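Local coordinates for cobalamin biosynthesis protein CobN (Mycobacterium tuberculosis, PDB 7C6O) that is the large, catalytic subunit of cobaltochelatase, which inserts cobalt into the corrin ring in cobalamin biosynthesis, at residues D964-A969 with Y973-A978; E900-L905 with V952-D957; S865-Y870 with R876-V881; D987-T992 with D1039-I1044. All coordinates share one frame; numbering follows the deposited sequence. Where two conformers were deposited one is given.

Contact 1 of 4, residues D964-A969 with Y973-A978; sequences DLDEAA and YVRAHA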
# COMPACT_ATOMS: atom_id res chain seq x y z
N ASP A 964 3.16 -24.02 21.65
CA ASP A 964 3.50 -24.29 23.04
C ASP A 964 2.37 -24.97 23.82
O ASP A 964 2.61 -25.43 24.94
CB ASP A 964 3.89 -22.99 23.75
CG ASP A 964 5.01 -23.18 24.74
OD1 ASP A 964 6.10 -23.63 24.32
OD2 ASP A 964 4.81 -22.89 25.94
N LEU A 965 1.17 -25.04 23.26
CA LEU A 965 0.06 -25.69 23.94
C LEU A 965 0.30 -27.19 24.01
O LEU A 965 0.62 -27.83 23.00
CB LEU A 965 -1.26 -25.40 23.23
CG LEU A 965 -1.70 -23.93 23.16
CD1 LEU A 965 -2.95 -23.78 22.30
CD2 LEU A 965 -1.93 -23.37 24.55
N ASP A 966 0.14 -27.77 25.20
CA ASP A 966 0.36 -29.20 25.40
C ASP A 966 -0.83 -29.95 24.80
O ASP A 966 -1.82 -30.22 25.48
CB ASP A 966 0.55 -29.52 26.87
CG ASP A 966 1.27 -30.85 27.09
OD1 ASP A 966 1.32 -31.66 26.15
OD2 ASP A 966 1.78 -31.07 28.21
N GLU A 967 -0.72 -30.28 23.52
CA GLU A 967 -1.77 -30.97 22.79
C GLU A 967 -1.17 -32.12 22.00
O GLU A 967 0.02 -32.12 21.66
CB GLU A 967 -2.53 -30.02 21.86
CG GLU A 967 -3.30 -28.92 22.60
CD GLU A 967 -3.77 -27.81 21.68
OE1 GLU A 967 -3.30 -27.75 20.52
OE2 GLU A 967 -4.60 -26.99 22.12
N ALA A 968 -2.01 -33.11 21.70
CA ALA A 968 -1.57 -34.27 20.94
C ALA A 968 -1.26 -33.88 19.50
O ALA A 968 -1.77 -32.89 18.97
CB ALA A 968 -2.63 -35.37 20.98
N ALA A 969 -0.41 -34.69 18.86
CA ALA A 969 -0.02 -34.42 17.48
C ALA A 969 -1.23 -34.44 16.55
O ALA A 969 -1.32 -33.63 15.62
CB ALA A 969 1.03 -35.44 17.02
N TYR A 973 -0.97 -29.79 14.47
CA TYR A 973 0.11 -30.04 13.52
C TYR A 973 1.25 -29.04 13.69
O TYR A 973 2.40 -29.35 13.36
CB TYR A 973 -0.42 -29.99 12.08
CG TYR A 973 -1.49 -31.02 11.77
CD1 TYR A 973 -1.69 -32.13 12.58
CD2 TYR A 973 -2.30 -30.87 10.65
CE1 TYR A 973 -2.67 -33.06 12.29
CE2 TYR A 973 -3.29 -31.80 10.35
CZ TYR A 973 -3.47 -32.89 11.17
OH TYR A 973 -4.44 -33.82 10.88
N VAL A 974 0.94 -27.85 14.21
CA VAL A 974 1.99 -26.85 14.46
C VAL A 974 2.98 -27.38 15.49
O VAL A 974 4.19 -27.42 15.25
CB VAL A 974 1.36 -25.52 14.93
CG1 VAL A 974 2.45 -24.49 15.20
CG2 VAL A 974 0.37 -25.01 13.89
N ARG A 975 2.48 -27.80 16.65
CA ARG A 975 3.35 -28.34 17.69
C ARG A 975 4.08 -29.58 17.21
O ARG A 975 5.27 -29.77 17.50
CB ARG A 975 2.55 -28.64 18.95
CG ARG A 975 3.38 -29.31 20.04
CD ARG A 975 2.56 -29.54 21.29
NE ARG A 975 3.37 -30.10 22.37
CZ ARG A 975 4.15 -29.37 23.16
NH1 ARG A 975 4.86 -29.96 24.12
NH2 ARG A 975 4.23 -28.06 23.00
N ALA A 976 3.39 -30.45 16.46
CA ALA A 976 4.01 -31.68 15.99
C ALA A 976 5.22 -31.39 15.11
O ALA A 976 6.27 -32.02 15.26
CB ALA A 976 2.98 -32.53 15.23
N HIS A 977 5.08 -30.44 14.18
CA HIS A 977 6.20 -30.09 13.31
C HIS A 977 7.30 -29.39 14.09
O HIS A 977 8.49 -29.65 13.86
CB HIS A 977 5.71 -29.21 12.16
CG HIS A 977 4.71 -29.88 11.27
ND1 HIS A 977 3.82 -29.18 10.49
CD2 HIS A 977 4.45 -31.19 11.05
CE1 HIS A 977 3.06 -30.03 9.82
NE2 HIS A 977 3.42 -31.26 10.14
N ALA A 978 6.93 -28.49 15.00
CA ALA A 978 7.93 -27.78 15.79
C ALA A 978 8.73 -28.73 16.67
O ALA A 978 9.94 -28.57 16.83
CB ALA A 978 7.26 -26.69 16.64
O HOH W 1 2.54 -32.55 22.90

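Contact 2 of 4, residues E900-L905 with V952-D957; sequences EVLALL and VTMLDD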
# COMPACT_ATOMS: atom_id res chain seq x y z
N GLU A 900 -7.39 -15.66 7.92
CA GLU A 900 -7.32 -17.05 7.48
C GLU A 900 -6.18 -17.78 8.17
O GLU A 900 -6.34 -18.93 8.61
CB GLU A 900 -7.17 -17.13 5.96
CG GLU A 900 -7.23 -18.56 5.43
CD GLU A 900 -7.02 -18.64 3.93
OE1 GLU A 900 -6.71 -17.61 3.31
OE2 GLU A 900 -7.17 -19.75 3.37
N VAL A 901 -5.01 -17.14 8.28
CA VAL A 901 -3.89 -17.74 9.00
C VAL A 901 -4.28 -18.03 10.44
O VAL A 901 -4.07 -19.14 10.95
CB VAL A 901 -2.65 -16.83 8.92
CG1 VAL A 901 -1.52 -17.41 9.76
CG2 VAL A 901 -2.21 -16.64 7.48
N LEU A 902 -4.86 -17.04 11.12
CA LEU A 902 -5.28 -17.22 12.50
C LEU A 902 -6.32 -18.33 12.62
O LEU A 902 -6.26 -19.15 13.55
CB LEU A 902 -5.83 -15.90 13.05
CG LEU A 902 -4.81 -14.77 13.20
CD1 LEU A 902 -5.47 -13.48 13.67
CD2 LEU A 902 -3.70 -15.18 14.15
N ALA A 903 -7.28 -18.38 11.69
CA ALA A 903 -8.32 -19.41 11.75
C ALA A 903 -7.73 -20.80 11.58
O ALA A 903 -8.15 -21.75 12.26
CB ALA A 903 -9.39 -19.13 10.70
N LEU A 904 -6.78 -20.96 10.66
CA LEU A 904 -6.16 -22.27 10.46
C LEU A 904 -5.42 -22.72 11.71
O LEU A 904 -5.49 -23.90 12.10
CB LEU A 904 -5.22 -22.23 9.26
CG LEU A 904 -5.89 -22.11 7.89
CD1 LEU A 904 -4.88 -21.73 6.82
CD2 LEU A 904 -6.59 -23.42 7.53
N LEU A 905 -4.70 -21.80 12.36
CA LEU A 905 -4.01 -22.10 13.61
C LEU A 905 -4.96 -22.34 14.77
O LEU A 905 -4.56 -22.96 15.76
CB LEU A 905 -3.06 -20.96 13.97
CG LEU A 905 -1.94 -20.63 12.99
CD1 LEU A 905 -1.16 -19.42 13.46
CD2 LEU A 905 -1.02 -21.83 12.82
N VAL A 952 2.77 -8.75 11.40
CA VAL A 952 3.87 -9.71 11.37
C VAL A 952 4.13 -10.26 12.76
O VAL A 952 4.26 -11.47 12.97
CB VAL A 952 5.14 -9.06 10.78
CG1 VAL A 952 6.34 -9.98 10.93
CG2 VAL A 952 4.92 -8.69 9.32
N THR A 953 4.20 -9.36 13.75
CA THR A 953 4.36 -9.80 15.13
C THR A 953 3.14 -10.58 15.61
O THR A 953 3.28 -11.58 16.32
CB THR A 953 4.60 -8.59 16.03
OG1 THR A 953 5.71 -7.83 15.52
CG2 THR A 953 4.91 -9.03 17.44
N MET A 954 1.95 -10.15 15.21
CA MET A 954 0.72 -10.84 15.61
C MET A 954 0.70 -12.28 15.11
O MET A 954 0.38 -13.21 15.87
CB MET A 954 -0.50 -10.08 15.10
CG MET A 954 -1.83 -10.76 15.39
SD MET A 954 -3.17 -10.14 14.37
CE MET A 954 -3.12 -8.39 14.72
N LEU A 955 1.04 -12.49 13.84
CA LEU A 955 1.03 -13.85 13.30
C LEU A 955 2.13 -14.70 13.93
O LEU A 955 1.92 -15.89 14.20
CB LEU A 955 1.18 -13.81 11.78
CG LEU A 955 0.02 -13.19 11.01
CD1 LEU A 955 0.29 -13.23 9.51
CD2 LEU A 955 -1.29 -13.91 11.33
N ASP A 956 3.30 -14.11 14.17
CA ASP A 956 4.36 -14.85 14.85
C ASP A 956 3.95 -15.22 16.27
O ASP A 956 4.21 -16.35 16.72
CB ASP A 956 5.65 -14.03 14.86
CG ASP A 956 6.83 -14.80 15.43
OD1 ASP A 956 7.05 -15.95 14.99
OD2 ASP A 956 7.54 -14.25 16.29
N ASP A 957 3.29 -14.30 16.98
CA ASP A 957 2.80 -14.61 18.32
C ASP A 957 1.81 -15.78 18.29
O ASP A 957 1.81 -16.61 19.20
CB ASP A 957 2.13 -13.38 18.93
CG ASP A 957 3.13 -12.33 19.37
OD1 ASP A 957 4.34 -12.62 19.40
OD2 ASP A 957 2.69 -11.20 19.67

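Contact 3 of 4, residues S865-Y870 with R876-V881; sequences SLLARY and RWPRSV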
# COMPACT_ATOMS: atom_id res chain seq x y z
N SER A 865 -13.30 -23.26 3.88
CA SER A 865 -13.50 -23.66 2.49
C SER A 865 -12.28 -24.39 1.95
O SER A 865 -12.42 -25.38 1.22
CB SER A 865 -13.84 -22.44 1.64
OG SER A 865 -14.10 -22.79 0.30
N LEU A 866 -11.09 -23.91 2.28
CA LEU A 866 -9.86 -24.58 1.85
C LEU A 866 -9.76 -25.98 2.44
O LEU A 866 -9.42 -26.94 1.73
CB LEU A 866 -8.64 -23.73 2.24
CG LEU A 866 -7.23 -24.24 1.94
CD1 LEU A 866 -6.29 -23.06 1.77
CD2 LEU A 866 -6.70 -25.16 3.04
N LEU A 867 -10.05 -26.11 3.73
CA LEU A 867 -9.94 -27.42 4.38
C LEU A 867 -10.97 -28.39 3.83
O LEU A 867 -10.67 -29.57 3.61
CB LEU A 867 -10.07 -27.27 5.89
CG LEU A 867 -8.97 -26.44 6.56
CD1 LEU A 867 -9.24 -26.26 8.04
CD2 LEU A 867 -7.60 -27.07 6.34
N ALA A 868 -12.20 -27.92 3.61
CA ALA A 868 -13.24 -28.79 3.06
C ALA A 868 -12.84 -29.31 1.68
O ALA A 868 -13.03 -30.49 1.38
CB ALA A 868 -14.57 -28.05 2.99
N ARG A 869 -12.29 -28.44 0.83
CA ARG A 869 -11.88 -28.86 -0.50
C ARG A 869 -10.79 -29.92 -0.43
O ARG A 869 -10.85 -30.94 -1.12
CB ARG A 869 -11.40 -27.65 -1.31
CG ARG A 869 -11.02 -27.98 -2.75
CD ARG A 869 -12.23 -28.46 -3.55
NE ARG A 869 -11.87 -28.94 -4.88
CZ ARG A 869 -12.01 -28.24 -6.00
NH1 ARG A 869 -12.50 -27.01 -5.96
NH2 ARG A 869 -11.66 -28.77 -7.16
N TYR A 870 -9.77 -29.69 0.41
CA TYR A 870 -8.66 -30.63 0.50
C TYR A 870 -9.13 -31.98 1.03
O TYR A 870 -8.79 -33.03 0.49
CB TYR A 870 -7.56 -30.06 1.39
CG TYR A 870 -6.28 -30.88 1.34
CD1 TYR A 870 -6.08 -31.94 2.22
CD2 TYR A 870 -5.30 -30.60 0.41
CE1 TYR A 870 -4.91 -32.69 2.17
CE2 TYR A 870 -4.13 -31.33 0.36
CZ TYR A 870 -3.94 -32.38 1.24
OH TYR A 870 -2.78 -33.11 1.19
N ARG A 876 -8.32 -36.51 4.14
CA ARG A 876 -7.54 -36.21 5.33
C ARG A 876 -7.26 -34.71 5.35
O ARG A 876 -7.35 -34.03 4.33
CB ARG A 876 -6.24 -37.00 5.37
CG ARG A 876 -5.42 -36.91 4.10
CD ARG A 876 -3.93 -36.92 4.40
NE ARG A 876 -3.53 -38.10 5.18
CZ ARG A 876 -2.38 -38.21 5.82
NH1 ARG A 876 -1.50 -37.22 5.79
NH2 ARG A 876 -2.10 -39.31 6.50
N TRP A 877 -6.91 -34.21 6.53
CA TRP A 877 -6.55 -32.81 6.66
C TRP A 877 -5.18 -32.55 6.04
O TRP A 877 -4.30 -33.41 6.09
CB TRP A 877 -6.53 -32.38 8.13
CG TRP A 877 -7.79 -32.66 8.87
CD1 TRP A 877 -8.00 -33.64 9.80
CD2 TRP A 877 -9.02 -31.93 8.78
NE1 TRP A 877 -9.29 -33.57 10.28
CE2 TRP A 877 -9.93 -32.53 9.67
CE3 TRP A 877 -9.44 -30.83 8.02
CZ2 TRP A 877 -11.24 -32.07 9.82
CZ3 TRP A 877 -10.74 -30.37 8.17
CH2 TRP A 877 -11.62 -30.99 9.07
N PRO A 878 -4.97 -31.37 5.46
CA PRO A 878 -3.62 -31.00 5.05
C PRO A 878 -2.76 -30.72 6.28
O PRO A 878 -3.20 -30.07 7.23
CB PRO A 878 -3.83 -29.73 4.21
CG PRO A 878 -5.06 -29.12 4.80
CD PRO A 878 -5.94 -30.28 5.23
N ARG A 879 -1.52 -31.22 6.25
CA ARG A 879 -0.63 -31.02 7.38
C ARG A 879 -0.20 -29.57 7.51
O ARG A 879 -0.01 -29.07 8.63
CB ARG A 879 0.60 -31.92 7.25
CG ARG A 879 1.43 -31.65 6.01
CD ARG A 879 2.52 -32.69 5.79
NE ARG A 879 3.13 -32.54 4.47
CZ ARG A 879 2.62 -33.03 3.35
NH1 ARG A 879 1.48 -33.71 3.38
NH2 ARG A 879 3.24 -32.85 2.19
N SER A 880 -0.07 -28.87 6.38
CA SER A 880 0.39 -27.49 6.38
C SER A 880 -0.14 -26.78 5.15
O SER A 880 -0.22 -27.36 4.06
CB SER A 880 1.92 -27.41 6.41
OG SER A 880 2.36 -26.06 6.35
N VAL A 881 -0.51 -25.51 5.33
CA VAL A 881 -0.95 -24.64 4.25
C VAL A 881 0.10 -23.56 4.07
O VAL A 881 0.53 -22.93 5.05
CB VAL A 881 -2.32 -24.02 4.54
CG1 VAL A 881 -2.68 -22.98 3.49
CG2 VAL A 881 -3.39 -25.10 4.63

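Contact 4 of 4, residues D987-T992 with D1039-I1044; sequences DQRRAT and DGREAI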
# COMPACT_ATOMS: atom_id res chain seq x y z
N ASP A 987 16.88 -25.77 18.46
CA ASP A 987 16.69 -24.32 18.50
C ASP A 987 15.19 -24.02 18.48
O ASP A 987 14.52 -24.24 17.46
CB ASP A 987 17.41 -23.66 17.33
CG ASP A 987 17.47 -22.15 17.46
OD1 ASP A 987 16.43 -21.52 17.73
OD2 ASP A 987 18.58 -21.59 17.29
N GLN A 988 14.67 -23.51 19.60
CA GLN A 988 13.23 -23.29 19.72
C GLN A 988 12.74 -22.19 18.79
O GLN A 988 11.67 -22.32 18.18
CB GLN A 988 12.87 -22.96 21.17
CG GLN A 988 11.39 -22.69 21.41
CD GLN A 988 10.53 -23.94 21.25
OE1 GLN A 988 11.00 -25.05 21.46
NE2 GLN A 988 9.27 -23.75 20.89
N ARG A 989 13.50 -21.09 18.68
CA ARG A 989 13.10 -20.01 17.78
C ARG A 989 13.06 -20.48 16.33
O ARG A 989 12.14 -20.11 15.58
CB ARG A 989 14.05 -18.82 17.94
CG ARG A 989 13.90 -17.72 16.88
CD ARG A 989 12.63 -16.88 17.06
NE ARG A 989 11.44 -17.54 16.53
CZ ARG A 989 10.27 -16.93 16.34
NH1 ARG A 989 10.13 -15.65 16.63
NH2 ARG A 989 9.24 -17.61 15.85
N ARG A 990 14.03 -21.29 15.92
CA ARG A 990 14.00 -21.83 14.56
C ARG A 990 12.82 -22.76 14.37
O ARG A 990 12.19 -22.77 13.31
CB ARG A 990 15.31 -22.56 14.26
CG ARG A 990 16.53 -21.67 14.15
CD ARG A 990 17.72 -22.46 13.62
NE ARG A 990 17.37 -23.15 12.38
CZ ARG A 990 18.11 -24.09 11.81
NH1 ARG A 990 19.26 -24.45 12.35
NH2 ARG A 990 17.70 -24.67 10.68
N ALA A 991 12.49 -23.55 15.40
CA ALA A 991 11.42 -24.54 15.28
C ALA A 991 10.04 -23.90 15.14
O ALA A 991 9.12 -24.56 14.66
CB ALA A 991 11.44 -25.47 16.49
N THR A 992 9.87 -22.64 15.55
CA THR A 992 8.60 -21.95 15.42
C THR A 992 8.61 -20.89 14.32
O THR A 992 7.70 -20.07 14.25
CB THR A 992 8.20 -21.30 16.75
OG1 THR A 992 9.21 -20.37 17.15
CG2 THR A 992 8.03 -22.37 17.83
N ASP A 1039 13.47 -10.64 12.30
CA ASP A 1039 13.73 -9.34 11.69
C ASP A 1039 14.42 -9.44 10.33
O ASP A 1039 15.23 -8.58 9.96
CB ASP A 1039 14.56 -8.46 12.64
CG ASP A 1039 13.87 -8.24 13.97
OD1 ASP A 1039 12.65 -7.99 13.98
OD2 ASP A 1039 14.55 -8.33 15.01
N GLY A 1040 14.10 -10.47 9.56
CA GLY A 1040 14.61 -10.59 8.21
C GLY A 1040 15.93 -11.29 8.05
O GLY A 1040 16.52 -11.22 6.96
N ARG A 1041 16.43 -11.97 9.08
CA ARG A 1041 17.67 -12.72 8.93
C ARG A 1041 17.48 -13.84 7.92
O ARG A 1041 16.38 -14.39 7.77
CB ARG A 1041 18.11 -13.29 10.28
CG ARG A 1041 17.27 -14.46 10.77
CD ARG A 1041 17.76 -14.96 12.13
NE ARG A 1041 17.12 -16.21 12.52
CZ ARG A 1041 17.21 -16.76 13.73
NH1 ARG A 1041 17.92 -16.15 14.67
NH2 ARG A 1041 16.60 -17.90 14.00
N GLU A 1042 18.55 -14.18 7.22
CA GLU A 1042 18.51 -15.29 6.27
C GLU A 1042 18.21 -16.58 7.00
O GLU A 1042 18.84 -16.89 8.02
CB GLU A 1042 19.84 -15.40 5.52
CG GLU A 1042 19.99 -16.63 4.62
CD GLU A 1042 20.62 -17.82 5.34
OE1 GLU A 1042 19.98 -18.89 5.41
OE2 GLU A 1042 21.76 -17.68 5.83
N ALA A 1043 17.23 -17.34 6.50
CA ALA A 1043 16.80 -18.58 7.13
C ALA A 1043 16.43 -19.60 6.05
O ALA A 1043 15.33 -20.13 6.00
CB ALA A 1043 15.62 -18.31 8.07
N ILE A 1044 17.40 -19.88 5.17
CA ILE A 1044 17.15 -20.76 4.03
C ILE A 1044 16.83 -22.17 4.50
O ILE A 1044 15.89 -22.82 4.01
CB ILE A 1044 18.35 -20.74 3.06
CG1 ILE A 1044 18.47 -19.38 2.39
CG2 ILE A 1044 18.22 -21.85 2.03
CD1 ILE A 1044 19.66 -19.27 1.46
O HOH W 2 17.65 -18.88 16.42

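Contact 1 of 4, residues D964-A969 with Y973-A978
A surface contact joins R975, in the first turn of helix 973-985, to the carbonyls of the loop that leads into this helix from helix 949-963. The CG of R975 stands anti to the backbone N (chi1 175°) and the chain runs extended to NE, which carries the guanidinium out to the loop. There R975 CD lies 3.1 Å from L965 O and 3.6 Å from E967 O. A water at the guanidinium edge, in its plane, accepts a hydrogen bond from R975 NE at 2.6 Å and gives its own hydrogen to E967 O at 2.8 Å. R975 NH2 bonds to A963 O, at the end of the preceding helix. D966, centre of an inverse gamma turn, adds charge alone, its OD1 4.4 Å from R975 NH1 and well out of the guanidinium plane. At the far end of the loop segment, A969 CB meets A976 CB at 3.9 Å, and A969 O sits at the ring edge of Y973, 3.4 Å from CD1. The carboxylate of E967 turns to N972 and R933. The arginine thus lies among loop carbonyls, held by the water bridge and by A963 O, the others probably adding electrostatic stabilisation only.

Contact 2 of 4, residues E900-L905 with V952-D957
Helices 900-905 and 952-957 run nearly parallel, their axes 9° apart in direction and 10.5 Å apart at closest approach, with L902 and L955 nearest in register at 7.2 Å between CA atoms. Such a spacing leaves the backbones apart and gives the interface to side chains. L955 has the largest share. Its CG stands beside the backbone N, anti to the carbonyl carbon (chi1 -66°), and its CD2 methyl enters the angle between two neighbours of the facing helix: V901 CG1 lies 3.8 Å from L955 CD2, and L902 CD2 lies 3.9 Å from the same methyl. Both V901 and L902 cross the leucine at about a right angle. The other branch of L902 works separately, its CD1 resting 4.1 Å from M954 SD, where the methionine chain bends at chi3. The helices lie side by side against the mixed sheet in an alpha/beta layer arrangement, V901 packing on V936 and V938 of strand 935-940, which comes between them in the chain. M954 also touches V918 and L921 of strand 918-923. The acidic pair D956 and D957 faces other partners, with salt bridges to R960 from both, to R989 from D956 and to R1036 from D957. The two helices therefore meet through branched methyls and a thioether alone, an apolar interface held by close packing and the exclusion of water, with charged groups kept to other faces of helix 949-963.

Contact 3 of 4, residues S865-Y870 with R876-V881
R876 meets the helix through its backbone: R876 O lies at the ring edge of Y870, in plane, 3.2 Å from CD1. W877 follows with its CB directed away from helix 865-870, yet its indole swings back, so that CZ3 comes 3.9 Å from L867 CB, which lies at the indole edge and in its plane. R871, next along the helix, makes a cation-pi contact with the same indole. P878 touches both L867 and Y870. Its CB sits over the middle of the Y870 ring, 3.7 Å from the centroid and 11° off the normal, a CH-pi interaction, while P878 CG meets L867 CD2 at 3.6 Å, the two side chains crossing at about a right angle. With CG anti to the backbone N (chi1 -170°), the ring of Y870 is carried toward 876-881 and turns a face to P878. At V881, CG2 and L866 CD2 meet tip to tip at 3.7 Å. The segments flank the link between helix 853-874 and strand 880-885, an inner strand of the mixed sheet. Packing here is aromatic and aliphatic, and it leaves R876 O buried without a hydrogen-bonding partner; the polarised C-H groups at the tyrosine edge probably offset part of that cost.

Contact 4 of 4, residues D987-T992 with D1039-I1044
R1041 reaches from the short, weakly bonded edge strand 1041-1042 toward the short helix 988-991, and its guanidinium makes the direct contacts. Its CB already points at the helix. From there CG takes the position between the backbone N and the carbonyl carbon (chi1 73°), and the chain runs extended through CD to NE, bridging the gap before any of its atoms comes close to the helix. At the tip NH2 arrives 3.8 Å from R990 CG and 4.0 Å from R989 CG, resting obliquely against the aliphatic parts of both arginines. The same NH2 bonds to a water at 2.8 Å, which lies at the guanidinium edge and in its plane; that water in turn donates to D987 OD2 at 3.0 Å. D987, at the N-cap of the helix, accepts R990 N with its other oxygen, OD1, at 3.0 Å and 166°, a capping bond that comes from above the carboxylate plane. The two helix arginines send their charged ends to other partners: R990 NE forms a salt bridge with D1046, and R989 NH1 bonds to R1036 O. At the base of the R1041 side chain, G1040 and R1041 both face A1033, a G1 beta bulge at the sheet margin. The capping aspartate thus serves the helix with one oxygen and reaches R1041 through water with the other. R1041 meets its two arginine neighbours at their CG atoms and not at their charged ends, and the acids nearby, D987 through the water and D1046, probably balance the positive charge.

Contacts 2 and 3 are buried and largely apolar; contacts 1 and 4 lie at the surface and rely on arginines and bound waters, which reach a carbonyl in contact 1 and a carboxylate in contact 4. Helix 949-963 supplies one side of contact 2 and leads into the loop of contact 1, whose V974 packs on L905 of contact 2. Helix 896-905 likewise joins contact 2 to contact 3, L904 touching L867 and V881. A salt bridge, D956 to R989, ties the buried helix pair to contact 4. Contacts 3 and 4 do not touch, their nearest atoms about 11 Å apart, yet both reach one mixed sheet, contact 3 at the inner strand 880-885 and contact 4 at the outermost strand 1041-1042.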